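PDB 2P3V: fructose-1,6-bisphosphatase/inositol-1-monophosphatase from Thermotoga maritima, which removes phosphate from fructose 1,6-bisphosphate, inositol 1-phosphate and several other phosphate esters, using magnesium as its cofactor. Local coordinates for residues R12-L17 against R47-E52; R74-D79 against I96-V101; N180-G185 against L206-E211; I197-I202 against K229-S234. One frame throughout, in Å; residues are numbered along the deposited sequence.

Contact 1. Residues R12-L17 against R47-E52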
# COMPACT_ATOMS: atom_id res chain seq x y z
N ARG A 12 -7.37 -7.28 -10.39
CA ARG A 12 -6.27 -7.05 -9.46
C ARG A 12 -5.00 -7.73 -9.98
O ARG A 12 -3.89 -7.19 -9.84
CB ARG A 12 -6.61 -7.59 -8.08
CG ARG A 12 -7.58 -6.71 -7.34
CD ARG A 12 -8.00 -7.34 -6.03
NE ARG A 12 -8.69 -6.36 -5.19
CZ ARG A 12 -9.28 -6.64 -4.04
NH1 ARG A 12 -9.28 -7.88 -3.56
NH2 ARG A 12 -9.86 -5.66 -3.35
N LYS A 13 -5.17 -8.90 -10.58
CA LYS A 13 -4.06 -9.65 -11.15
C LYS A 13 -3.47 -8.80 -12.28
O LYS A 13 -2.32 -8.39 -12.24
CB LYS A 13 -4.56 -10.99 -11.70
CG LYS A 13 -3.51 -11.89 -12.36
CD LYS A 13 -4.14 -13.18 -12.90
CE LYS A 13 -3.10 -14.13 -13.53
NZ LYS A 13 -3.69 -15.39 -14.09
N VAL A 14 -4.29 -8.50 -13.29
CA VAL A 14 -3.84 -7.71 -14.42
C VAL A 14 -3.33 -6.34 -13.98
O VAL A 14 -2.47 -5.74 -14.63
CB VAL A 14 -4.98 -7.54 -15.43
CG1 VAL A 14 -4.51 -6.74 -16.62
CG2 VAL A 14 -5.47 -8.90 -15.87
N GLY A 15 -3.85 -5.84 -12.86
CA GLY A 15 -3.41 -4.54 -12.37
C GLY A 15 -1.91 -4.50 -12.13
O GLY A 15 -1.28 -3.46 -12.32
N HIS A 16 -1.34 -5.61 -11.72
CA HIS A 16 0.10 -5.66 -11.47
C HIS A 16 0.91 -5.57 -12.76
O HIS A 16 2.05 -5.09 -12.74
CB HIS A 16 0.46 -6.93 -10.71
CG HIS A 16 -0.10 -6.97 -9.32
ND1 HIS A 16 0.23 -6.03 -8.37
CD2 HIS A 16 -0.96 -7.82 -8.73
CE1 HIS A 16 -0.42 -6.29 -7.25
NE2 HIS A 16 -1.15 -7.38 -7.44
N LEU A 17 0.33 -6.02 -13.87
CA LEU A 17 1.01 -5.95 -15.17
C LEU A 17 1.23 -4.49 -15.54
O LEU A 17 2.30 -4.10 -16.03
CB LEU A 17 0.17 -6.63 -16.26
CG LEU A 17 0.50 -6.28 -17.73
CD1 LEU A 17 1.84 -6.87 -18.10
CD2 LEU A 17 -0.58 -6.83 -18.66
N ARG A 47 -5.49 -8.20 -23.73
CA ARG A 47 -5.32 -9.58 -24.15
C ARG A 47 -5.36 -10.54 -22.96
O ARG A 47 -5.92 -11.63 -23.03
CB ARG A 47 -4.00 -9.75 -24.91
CG ARG A 47 -3.81 -11.14 -25.53
CD ARG A 47 -2.34 -11.51 -25.60
NE ARG A 47 -1.71 -11.31 -24.30
CZ ARG A 47 -0.58 -10.64 -24.11
NH1 ARG A 47 0.05 -10.10 -25.14
NH2 ARG A 47 -0.10 -10.48 -22.88
N MET A 48 -4.76 -10.10 -21.85
CA MET A 48 -4.71 -10.90 -20.63
C MET A 48 -6.11 -11.05 -20.02
O MET A 48 -6.47 -12.11 -19.54
CB MET A 48 -3.76 -10.25 -19.63
CG MET A 48 -3.36 -11.12 -18.44
SD MET A 48 -2.22 -10.29 -17.29
CE MET A 48 -0.76 -10.16 -18.33
N ILE A 49 -6.89 -9.97 -20.04
CA ILE A 49 -8.24 -10.00 -19.50
C ILE A 49 -9.14 -10.83 -20.40
O ILE A 49 -9.92 -11.66 -19.93
CB ILE A 49 -8.82 -8.59 -19.39
CG1 ILE A 49 -7.98 -7.77 -18.41
CG2 ILE A 49 -10.26 -8.66 -18.95
CD1 ILE A 49 -8.30 -6.28 -18.41
N VAL A 50 -9.03 -10.61 -21.70
CA VAL A 50 -9.84 -11.33 -22.67
C VAL A 50 -9.59 -12.85 -22.66
O VAL A 50 -10.54 -13.63 -22.71
CB VAL A 50 -9.62 -10.75 -24.09
CG1 VAL A 50 -10.37 -11.56 -25.13
CG2 VAL A 50 -10.09 -9.30 -24.12
N ASP A 51 -8.34 -13.28 -22.57
CA ASP A 51 -8.04 -14.71 -22.55
C ASP A 51 -8.67 -15.43 -21.36
O ASP A 51 -9.08 -16.59 -21.47
CB ASP A 51 -6.53 -14.98 -22.53
CG ASP A 51 -5.81 -14.44 -23.77
OD1 ASP A 51 -6.42 -14.43 -24.86
OD2 ASP A 51 -4.63 -14.05 -23.65
N GLU A 52 -8.73 -14.76 -20.21
CA GLU A 52 -9.30 -15.35 -19.00
C GLU A 52 -10.81 -15.45 -19.06
O GLU A 52 -11.39 -16.43 -18.57
CB GLU A 52 -8.90 -14.53 -17.77
CG GLU A 52 -7.45 -14.69 -17.32
CD GLU A 52 -7.16 -16.07 -16.75
OE1 GLU A 52 -7.94 -16.52 -15.88
OE2 GLU A 52 -6.15 -16.69 -17.16

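Contact 2. Residues R74-D79 against I96-V101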
# COMPACT_ATOMS: atom_id res chain seq x y z
N ARG A 74 -25.00 -11.92 -23.15
CA ARG A 74 -24.01 -12.19 -22.12
C ARG A 74 -22.74 -11.51 -22.62
O ARG A 74 -21.94 -12.10 -23.33
CB ARG A 74 -23.81 -13.70 -21.94
CG ARG A 74 -25.03 -14.36 -21.30
CD ARG A 74 -24.75 -15.73 -20.73
NE ARG A 74 -25.62 -16.00 -19.59
CZ ARG A 74 -25.66 -17.14 -18.91
NH1 ARG A 74 -24.87 -18.15 -19.26
NH2 ARG A 74 -26.47 -17.27 -17.87
N LEU A 75 -22.60 -10.25 -22.23
CA LEU A 75 -21.50 -9.41 -22.70
C LEU A 75 -20.59 -8.79 -21.62
O LEU A 75 -21.07 -8.28 -20.61
CB LEU A 75 -22.10 -8.29 -23.54
CG LEU A 75 -21.23 -7.27 -24.27
CD1 LEU A 75 -20.60 -7.88 -25.53
CD2 LEU A 75 -22.12 -6.10 -24.63
N TRP A 76 -19.29 -8.82 -21.87
CA TRP A 76 -18.32 -8.25 -20.95
C TRP A 76 -17.74 -6.99 -21.58
O TRP A 76 -17.31 -7.01 -22.73
CB TRP A 76 -17.18 -9.24 -20.67
CG TRP A 76 -17.61 -10.51 -20.03
CD1 TRP A 76 -18.22 -11.57 -20.63
CD2 TRP A 76 -17.45 -10.87 -18.65
NE1 TRP A 76 -18.46 -12.57 -19.72
CE2 TRP A 76 -17.99 -12.17 -18.50
CE3 TRP A 76 -16.90 -10.23 -17.54
CZ2 TRP A 76 -18.00 -12.83 -17.26
CZ3 TRP A 76 -16.92 -10.89 -16.30
CH2 TRP A 76 -17.46 -12.17 -16.18
N ILE A 77 -17.75 -5.88 -20.84
CA ILE A 77 -17.22 -4.62 -21.35
C ILE A 77 -15.87 -4.36 -20.71
O ILE A 77 -15.77 -4.17 -19.50
CB ILE A 77 -18.16 -3.42 -21.03
CG1 ILE A 77 -19.60 -3.77 -21.41
CG2 ILE A 77 -17.71 -2.20 -21.81
CD1 ILE A 77 -19.77 -4.21 -22.84
N ILE A 78 -14.82 -4.36 -21.53
CA ILE A 78 -13.48 -4.14 -21.01
C ILE A 78 -12.86 -2.85 -21.50
O ILE A 78 -13.06 -2.44 -22.63
CB ILE A 78 -12.51 -5.28 -21.43
CG1 ILE A 78 -13.11 -6.64 -21.11
CG2 ILE A 78 -11.17 -5.12 -20.71
CD1 ILE A 78 -12.22 -7.78 -21.57
N ASP A 79 -12.14 -2.20 -20.60
CA ASP A 79 -11.40 -0.99 -20.90
C ASP A 79 -10.10 -1.28 -20.14
O ASP A 79 -10.01 -1.04 -18.94
CB ASP A 79 -12.11 0.25 -20.34
CG ASP A 79 -11.38 1.55 -20.67
OD1 ASP A 79 -11.95 2.64 -20.43
OD2 ASP A 79 -10.23 1.48 -21.15
N ILE A 96 -8.53 0.02 -14.41
CA ILE A 96 -8.95 -1.02 -15.32
C ILE A 96 -10.45 -1.18 -15.07
O ILE A 96 -10.90 -1.39 -13.93
CB ILE A 96 -8.26 -2.37 -15.01
CG1 ILE A 96 -6.74 -2.19 -15.06
CG2 ILE A 96 -8.68 -3.42 -16.03
CD1 ILE A 96 -5.98 -3.43 -14.67
N SER A 97 -11.24 -1.08 -16.12
CA SER A 97 -12.68 -1.22 -15.97
C SER A 97 -13.26 -2.49 -16.61
O SER A 97 -12.85 -2.91 -17.71
CB SER A 97 -13.36 0.01 -16.56
OG SER A 97 -14.76 -0.16 -16.54
N LEU A 98 -14.21 -3.09 -15.92
CA LEU A 98 -14.85 -4.29 -16.43
C LEU A 98 -16.30 -4.31 -15.95
O LEU A 98 -16.57 -4.07 -14.77
CB LEU A 98 -14.14 -5.55 -15.94
CG LEU A 98 -14.83 -6.86 -16.35
CD1 LEU A 98 -14.84 -6.99 -17.86
CD2 LEU A 98 -14.11 -8.03 -15.73
N ALA A 99 -17.21 -4.58 -16.88
CA ALA A 99 -18.63 -4.66 -16.57
C ALA A 99 -19.22 -5.89 -17.22
O ALA A 99 -18.76 -6.33 -18.27
CB ALA A 99 -19.36 -3.42 -17.07
N TYR A 100 -20.23 -6.48 -16.58
CA TYR A 100 -20.90 -7.63 -17.15
C TYR A 100 -22.33 -7.22 -17.41
O TYR A 100 -23.07 -6.84 -16.49
CB TYR A 100 -20.88 -8.83 -16.21
CG TYR A 100 -21.72 -9.98 -16.71
CD1 TYR A 100 -21.40 -10.64 -17.91
CD2 TYR A 100 -22.89 -10.37 -16.04
CE1 TYR A 100 -22.21 -11.64 -18.42
CE2 TYR A 100 -23.71 -11.38 -16.55
CZ TYR A 100 -23.36 -12.01 -17.75
OH TYR A 100 -24.18 -13.00 -18.26
N VAL A 101 -22.72 -7.28 -18.67
CA VAL A 101 -24.07 -6.92 -19.07
C VAL A 101 -24.76 -8.20 -19.52
O VAL A 101 -24.20 -8.98 -20.28
CB VAL A 101 -24.03 -5.92 -20.23
CG1 VAL A 101 -25.43 -5.43 -20.53
CG2 VAL A 101 -23.11 -4.77 -19.88
O HOH W 1 -15.66 -1.49 -18.65

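Contact 3. Residues N180-G185 against L206-E211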
# COMPACT_ATOMS: atom_id res chain seq x y z
N ASN A 180 -13.47 8.10 -11.33
CA ASN A 180 -14.16 9.32 -10.92
C ASN A 180 -15.63 9.01 -10.68
O ASN A 180 -16.23 9.49 -9.70
CB ASN A 180 -13.99 10.38 -12.02
CG ASN A 180 -13.90 11.80 -11.47
OD1 ASN A 180 -13.27 12.67 -12.09
ND2 ASN A 180 -14.53 12.04 -10.33
N ALA A 181 -16.22 8.20 -11.55
CA ALA A 181 -17.63 7.84 -11.40
C ALA A 181 -17.80 6.95 -10.17
O ALA A 181 -18.79 7.06 -9.45
CB ALA A 181 -18.14 7.12 -12.66
N ALA A 182 -16.84 6.06 -9.93
CA ALA A 182 -16.90 5.18 -8.78
C ALA A 182 -16.75 6.02 -7.51
O ALA A 182 -17.34 5.70 -6.47
CB ALA A 182 -15.80 4.13 -8.86
N TYR A 183 -15.97 7.09 -7.61
CA TYR A 183 -15.74 8.01 -6.49
C TYR A 183 -17.01 8.69 -5.99
O TYR A 183 -17.13 9.02 -4.80
CB TYR A 183 -14.70 9.04 -6.89
CG TYR A 183 -13.28 8.59 -6.65
CD1 TYR A 183 -12.99 7.25 -6.42
CD2 TYR A 183 -12.24 9.50 -6.63
CE1 TYR A 183 -11.68 6.84 -6.16
CE2 TYR A 183 -10.93 9.11 -6.38
CZ TYR A 183 -10.66 7.78 -6.14
OH TYR A 183 -9.37 7.41 -5.88
N VAL A 184 -17.95 8.93 -6.90
CA VAL A 184 -19.22 9.52 -6.52
C VAL A 184 -19.87 8.44 -5.66
O VAL A 184 -20.40 8.71 -4.58
CB VAL A 184 -20.08 9.82 -7.79
CG1 VAL A 184 -21.53 10.02 -7.42
CG2 VAL A 184 -19.56 11.06 -8.47
N GLY A 185 -19.78 7.20 -6.13
CA GLY A 185 -20.36 6.09 -5.39
C GLY A 185 -19.67 5.88 -4.06
O GLY A 185 -20.28 5.44 -3.09
N LEU A 206 -21.44 3.30 -13.62
CA LEU A 206 -22.87 3.53 -13.54
C LEU A 206 -23.53 2.66 -12.48
O LEU A 206 -24.17 3.17 -11.56
CB LEU A 206 -23.51 3.28 -14.90
CG LEU A 206 -25.04 3.40 -14.90
CD1 LEU A 206 -25.51 4.08 -16.16
CD2 LEU A 206 -25.64 2.02 -14.77
N ILE A 207 -23.37 1.34 -12.59
CA ILE A 207 -23.97 0.44 -11.61
C ILE A 207 -23.40 0.65 -10.21
O ILE A 207 -24.09 0.41 -9.20
CB ILE A 207 -23.80 -1.04 -12.00
CG1 ILE A 207 -24.59 -1.91 -11.02
CG2 ILE A 207 -22.33 -1.43 -12.01
CD1 ILE A 207 -24.57 -3.39 -11.34
N ILE A 208 -22.14 1.07 -10.13
CA ILE A 208 -21.52 1.32 -8.84
C ILE A 208 -22.24 2.52 -8.21
O ILE A 208 -22.66 2.45 -7.06
CB ILE A 208 -20.00 1.62 -8.98
CG1 ILE A 208 -19.26 0.34 -9.37
CG2 ILE A 208 -19.44 2.11 -7.66
CD1 ILE A 208 -17.81 0.56 -9.68
N VAL A 209 -22.40 3.60 -8.97
CA VAL A 209 -23.09 4.78 -8.45
C VAL A 209 -24.54 4.46 -8.08
O VAL A 209 -25.01 4.86 -7.02
CB VAL A 209 -23.05 5.94 -9.45
CG1 VAL A 209 -23.86 7.12 -8.93
CG2 VAL A 209 -21.61 6.37 -9.68
N LYS A 210 -25.24 3.72 -8.94
CA LYS A 210 -26.63 3.37 -8.65
C LYS A 210 -26.77 2.48 -7.43
O LYS A 210 -27.69 2.66 -6.64
CB LYS A 210 -27.30 2.69 -9.86
CG LYS A 210 -27.78 3.69 -10.91
CD LYS A 210 -28.57 3.00 -12.02
CE LYS A 210 -29.22 4.02 -12.97
NZ LYS A 210 -30.06 3.37 -14.03
N GLU A 211 -25.86 1.53 -7.27
CA GLU A 211 -25.91 0.64 -6.11
C GLU A 211 -25.42 1.37 -4.86
O GLU A 211 -25.65 0.93 -3.73
CB GLU A 211 -25.07 -0.60 -6.36
CG GLU A 211 -25.74 -1.57 -7.30
CD GLU A 211 -26.99 -2.20 -6.69
OE1 GLU A 211 -27.91 -2.55 -7.45
OE2 GLU A 211 -27.05 -2.36 -5.46

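Contact 4. Residues I197-I202 against K229-S234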
# COMPACT_ATOMS: atom_id res chain seq x y z
N ILE A 197 -18.76 11.44 -24.72
CA ILE A 197 -17.94 10.24 -24.53
C ILE A 197 -18.71 8.96 -24.77
O ILE A 197 -19.94 8.94 -24.71
CB ILE A 197 -17.35 10.19 -23.11
CG1 ILE A 197 -18.43 10.56 -22.08
CG2 ILE A 197 -16.13 11.12 -23.01
CD1 ILE A 197 -19.55 9.54 -21.97
N ASN A 198 -17.98 7.88 -25.05
CA ASN A 198 -18.61 6.58 -25.31
C ASN A 198 -19.37 6.03 -24.10
O ASN A 198 -18.81 5.90 -23.02
CB ASN A 198 -17.56 5.56 -25.73
CG ASN A 198 -18.17 4.20 -26.02
OD1 ASN A 198 -19.18 4.10 -26.71
ND2 ASN A 198 -17.55 3.14 -25.49
N PRO A 199 -20.66 5.69 -24.29
CA PRO A 199 -21.55 5.15 -23.27
C PRO A 199 -21.08 3.88 -22.57
O PRO A 199 -21.20 3.74 -21.36
CB PRO A 199 -22.85 4.93 -24.03
CG PRO A 199 -22.81 6.00 -25.07
CD PRO A 199 -21.39 5.91 -25.55
N TRP A 200 -20.53 2.94 -23.34
CA TRP A 200 -20.06 1.70 -22.77
C TRP A 200 -18.87 1.92 -21.87
O TRP A 200 -18.50 1.06 -21.06
CB TRP A 200 -19.68 0.72 -23.87
CG TRP A 200 -20.81 0.33 -24.74
CD1 TRP A 200 -21.20 0.92 -25.91
CD2 TRP A 200 -21.70 -0.77 -24.53
NE1 TRP A 200 -22.28 0.25 -26.45
CE2 TRP A 200 -22.61 -0.79 -25.62
CE3 TRP A 200 -21.83 -1.74 -23.53
CZ2 TRP A 200 -23.62 -1.74 -25.73
CZ3 TRP A 200 -22.83 -2.69 -23.65
CH2 TRP A 200 -23.72 -2.68 -24.74
N ASP A 201 -18.26 3.10 -22.02
CA ASP A 201 -17.08 3.49 -21.24
C ASP A 201 -17.35 3.52 -19.75
O ASP A 201 -16.45 3.24 -18.96
CB ASP A 201 -16.61 4.89 -21.67
CG ASP A 201 -15.56 4.85 -22.76
OD1 ASP A 201 -15.31 5.91 -23.38
OD2 ASP A 201 -14.97 3.76 -22.99
N ILE A 202 -18.59 3.85 -19.37
CA ILE A 202 -18.95 3.96 -17.96
C ILE A 202 -20.03 3.02 -17.42
O ILE A 202 -20.71 3.34 -16.46
CB ILE A 202 -19.35 5.41 -17.63
CG1 ILE A 202 -20.36 5.94 -18.65
CG2 ILE A 202 -18.11 6.30 -17.60
CD1 ILE A 202 -21.74 5.32 -18.54
N LYS A 229 -25.21 10.07 -24.43
CA LYS A 229 -23.82 10.33 -24.79
C LYS A 229 -23.09 11.19 -23.76
O LYS A 229 -21.86 11.11 -23.61
CB LYS A 229 -23.75 11.00 -26.17
CG LYS A 229 -24.29 10.12 -27.29
CD LYS A 229 -23.46 8.84 -27.46
CE LYS A 229 -22.16 9.10 -28.22
NZ LYS A 229 -21.26 10.10 -27.56
N ASN A 230 -23.85 12.01 -23.05
CA ASN A 230 -23.30 12.86 -22.01
C ASN A 230 -23.86 12.29 -20.71
O ASN A 230 -25.00 11.83 -20.68
CB ASN A 230 -23.70 14.33 -22.22
CG ASN A 230 -25.19 14.51 -22.54
OD1 ASN A 230 -26.05 14.27 -21.69
ND2 ASN A 230 -25.49 14.93 -23.77
N PHE A 231 -23.06 12.30 -19.65
CA PHE A 231 -23.48 11.73 -18.38
C PHE A 231 -23.27 12.60 -17.16
O PHE A 231 -22.33 13.40 -17.11
CB PHE A 231 -22.76 10.40 -18.14
CG PHE A 231 -23.20 9.29 -19.05
CD1 PHE A 231 -24.18 8.40 -18.64
CD2 PHE A 231 -22.65 9.16 -20.32
CE1 PHE A 231 -24.62 7.39 -19.49
CE2 PHE A 231 -23.07 8.15 -21.18
CZ PHE A 231 -24.06 7.27 -20.77
N ILE A 232 -24.14 12.42 -16.17
CA ILE A 232 -24.05 13.13 -14.91
C ILE A 232 -24.27 12.14 -13.77
O ILE A 232 -25.36 11.56 -13.64
CB ILE A 232 -25.10 14.28 -14.78
CG1 ILE A 232 -24.80 15.40 -15.78
CG2 ILE A 232 -25.05 14.87 -13.38
CD1 ILE A 232 -25.76 16.58 -15.67
N PHE A 233 -23.23 11.93 -12.96
CA PHE A 233 -23.31 11.04 -11.81
C PHE A 233 -23.33 11.92 -10.57
O PHE A 233 -22.52 12.84 -10.45
CB PHE A 233 -22.09 10.12 -11.74
CG PHE A 233 -21.85 9.30 -12.99
CD1 PHE A 233 -21.42 9.90 -14.16
CD2 PHE A 233 -22.01 7.92 -12.97
CE1 PHE A 233 -21.15 9.14 -15.30
CE2 PHE A 233 -21.75 7.15 -14.09
CZ PHE A 233 -21.32 7.76 -15.26
N SER A 234 -24.24 11.66 -9.64
CA SER A 234 -24.30 12.48 -8.43
C SER A 234 -24.85 11.70 -7.27
O SER A 234 -25.19 10.52 -7.39
CB SER A 234 -25.21 13.68 -8.64
OG SER A 234 -26.55 13.34 -8.31

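Contact 1. Residues R12-L17 against R47-E52
Lys13 leaves helix 2-21 as a fully stretched chain and crosses Glu52 at about a right angle; its NZ stops 4.1 Å from Glu52 OE2, so the opposite charges can attract without closing a salt bridge. One residue on, Val14 holds the middle of the contact, where the backbones come nearest, its CA 7.0 Å from Met48 CA. Branch CG2 does most of the touching. It sits 3.7 Å from Ile49 CG1, which runs across it, and 3.8 Å from Met48 SD, whose chain slides past in the opposite direction. A turn later Leu17 meets Met48 tip to tip, with Leu17 CD2 3.4 Å from Met48 CE. Met48 is straight through its first two torsions and bends only at the last, chi3 -67°, which brings CE to Leu17 while SD stays against Val14. Replacing Met48 by an alanine would probably open a gap between the helices and leave Leu17 without its partner from residues 47-52. Lys13 and Leu17 also pack on Ile20 of a second subunit, while Val14 and Ile49 both reach Ile96 of strand 95-102. With axes 10.3 Å apart at their closest and directions 155° apart, this is the antiparallel helix pair that covers one face of the large mixed sheet, an outer helical layer of the alpha-beta-alpha-beta-alpha sandwich of the inositol monophosphatase superfamily.

Contact 2. Residues R74-D79 against I96-V101
Trp76 and Tyr100, a non-hydrogen-bonded pair on two antiparallel strands, form the dense part of this contact. Tyr100 CG lies anti to the backbone N (chi1 173°), which swings the ring across until CD1 stands 3.8 Å above the centre of the Trp76 ring, the planes of the six-membered rings turned 51° apart. At the edge of the indole, in its plane, Leu98 CD1 touches Trp76 CE3 at 3.9 Å, and the same methyl lies beside Ile78 CG1. Glu60 accepts the bond from Trp76 NE1, while Tyr100 OH pairs with Glu102. A leucine in place of Trp76 would probably leave Tyr100 poorly covered and Glu60 without its indole donor. The other face carries smaller side chains: Ile77 CG1 meets Val101 CG2 at 4.0 Å, and Ala99 adds a methyl 4.1 Å from Ile77 CB. It thins out toward Asp79 and Ser97, where a water donates to Ile77 O at 2.8 Å and is hydrogen-bonded to Ser97 OG at 2.7 Å. The solvent side is exposed Arg74, its CG 3.4 Å from Tyr100 OH. Six backbone bonds join the strands, the shortest 2.7 Å from Val101 N to Leu75 O. Two of them tie down Asp79, a magnesium ligand whose carboxylate lies close to that of Glu65, another ligand; the ladder thus fixes the backbone from which a cation-binding acid cluster projects.

Contact 3. Residues N180-G185 against L206-E211
Val209 pushes its side chain into the shallow groove formed by Ala181, Val184 and Gly185 on the neighbouring helix. The two short segments run nearly parallel, 9° apart, their axes 7.8 Å apart at closest. From CB, which itself stays clear of the other helix, the valine splits into two branches. CG1, anti to the backbone N (chi1 175°), meets Val184 CG1 at 4.0 Å, the two side chains passing at a slant. CG2 drives deeper: it ends 2.9 Å from Ala181 O, unusually short for a methyl against a carbonyl, so the packing is tight there or the atoms slightly misplaced, and 4.1 Å from Gly185 N. That same carbonyl receives weak bonds from Val184 N and Gly185 N. Beside it Ile208 lays CG2 4.1 Å from Ala182 CA and brings CD1 4.2 Å from Ala182 CB. The closeness is consistent with the small residues at 181, 182 and 185: Gly185 CA comes within 4.3 Å of Val209 CA, and a CB on residue 185 would sit tightly, about 3.2 Å from Ile208 CG2. On the side of the five-stranded sheet, Val209 and Ala181 both rest on Phe233 of strand 231-234, and Ala181 and Val184 on Phe192 of strand 191-194. Ala182 reaches Leu120 of strand 118-123. Helices 177-186 and 203-211 therefore form a middle helical layer between the five-stranded and seven-stranded sheets.

Contact 4. Residues I197-I202 against K229-S234
Pro199 and Lys229 bring the backbones closest, CA to CA 5.9 Å, where a loop with a 3-10 turn at 199-201 passes the run-in to strand 231-234. The link is light: Ile197 N gives a straight (168°) but weak bond to Lys229 O at 3.3 Å. Bent at three torsions, the Lys229 chain curls back over the loop, so that CD packs 3.8 Å from Pro199 CG and NZ makes a second weak bond, to Ile197 O. Deeper in, two isoleucines meet the Phe231 ring. Ile202 CD1 sits over one face, 3.8 Å from the ring centroid and 15° off the normal, a CH-pi contact; Ile197 CD1 comes to the rim, near the ring plane, 3.5 Å from Phe231 CD2. Pro199 also lies against the CE2-CZ side, its CA 4.0 Å from Phe231 CE2. Ile202 can do this because its CG1 is wedged between backbone N and carbonyl carbon (chi1 49°), which also places CG1 at the edge of Phe233, in its plane, with CB 3.9 Å from Phe233 CZ. Ile202 is the N-cap residue of helix 203-211, and just before it Trp200-Asp201 begin the C-terminal signature of the inositol monophosphatase family. Asp201 is, by similarity, a ligand of the second magnesium, so the two phenylalanines back the loop that carries this part of the active site.

Contacts 1 to 4 run across the layers of one chain. Contact 1 rests on contact 2, with Ile49 CG2 3.4 Å from Ile78 CD1. On the far face of that sheet Trp200 of contact 4 lies against it, CE3 3.3 Å from Ile77 CD1. Here the magnesium site gathers: Asp79 OD1 of contact 2 is 4.1 Å from Asp201 OD2 of contact 4, like charges that a cation between them would probably balance. Contacts 3 and 4 interlock along the chain, and contact 3 packs on Phe233 of contact 4, whose CD2 is 3.7 Å from Val209 CG2. A bound tartaric acid comes within about 4 Å of the Ile197 side chain (nearest atoms). Contacts 1 and 3, centres 23 Å apart, do not touch.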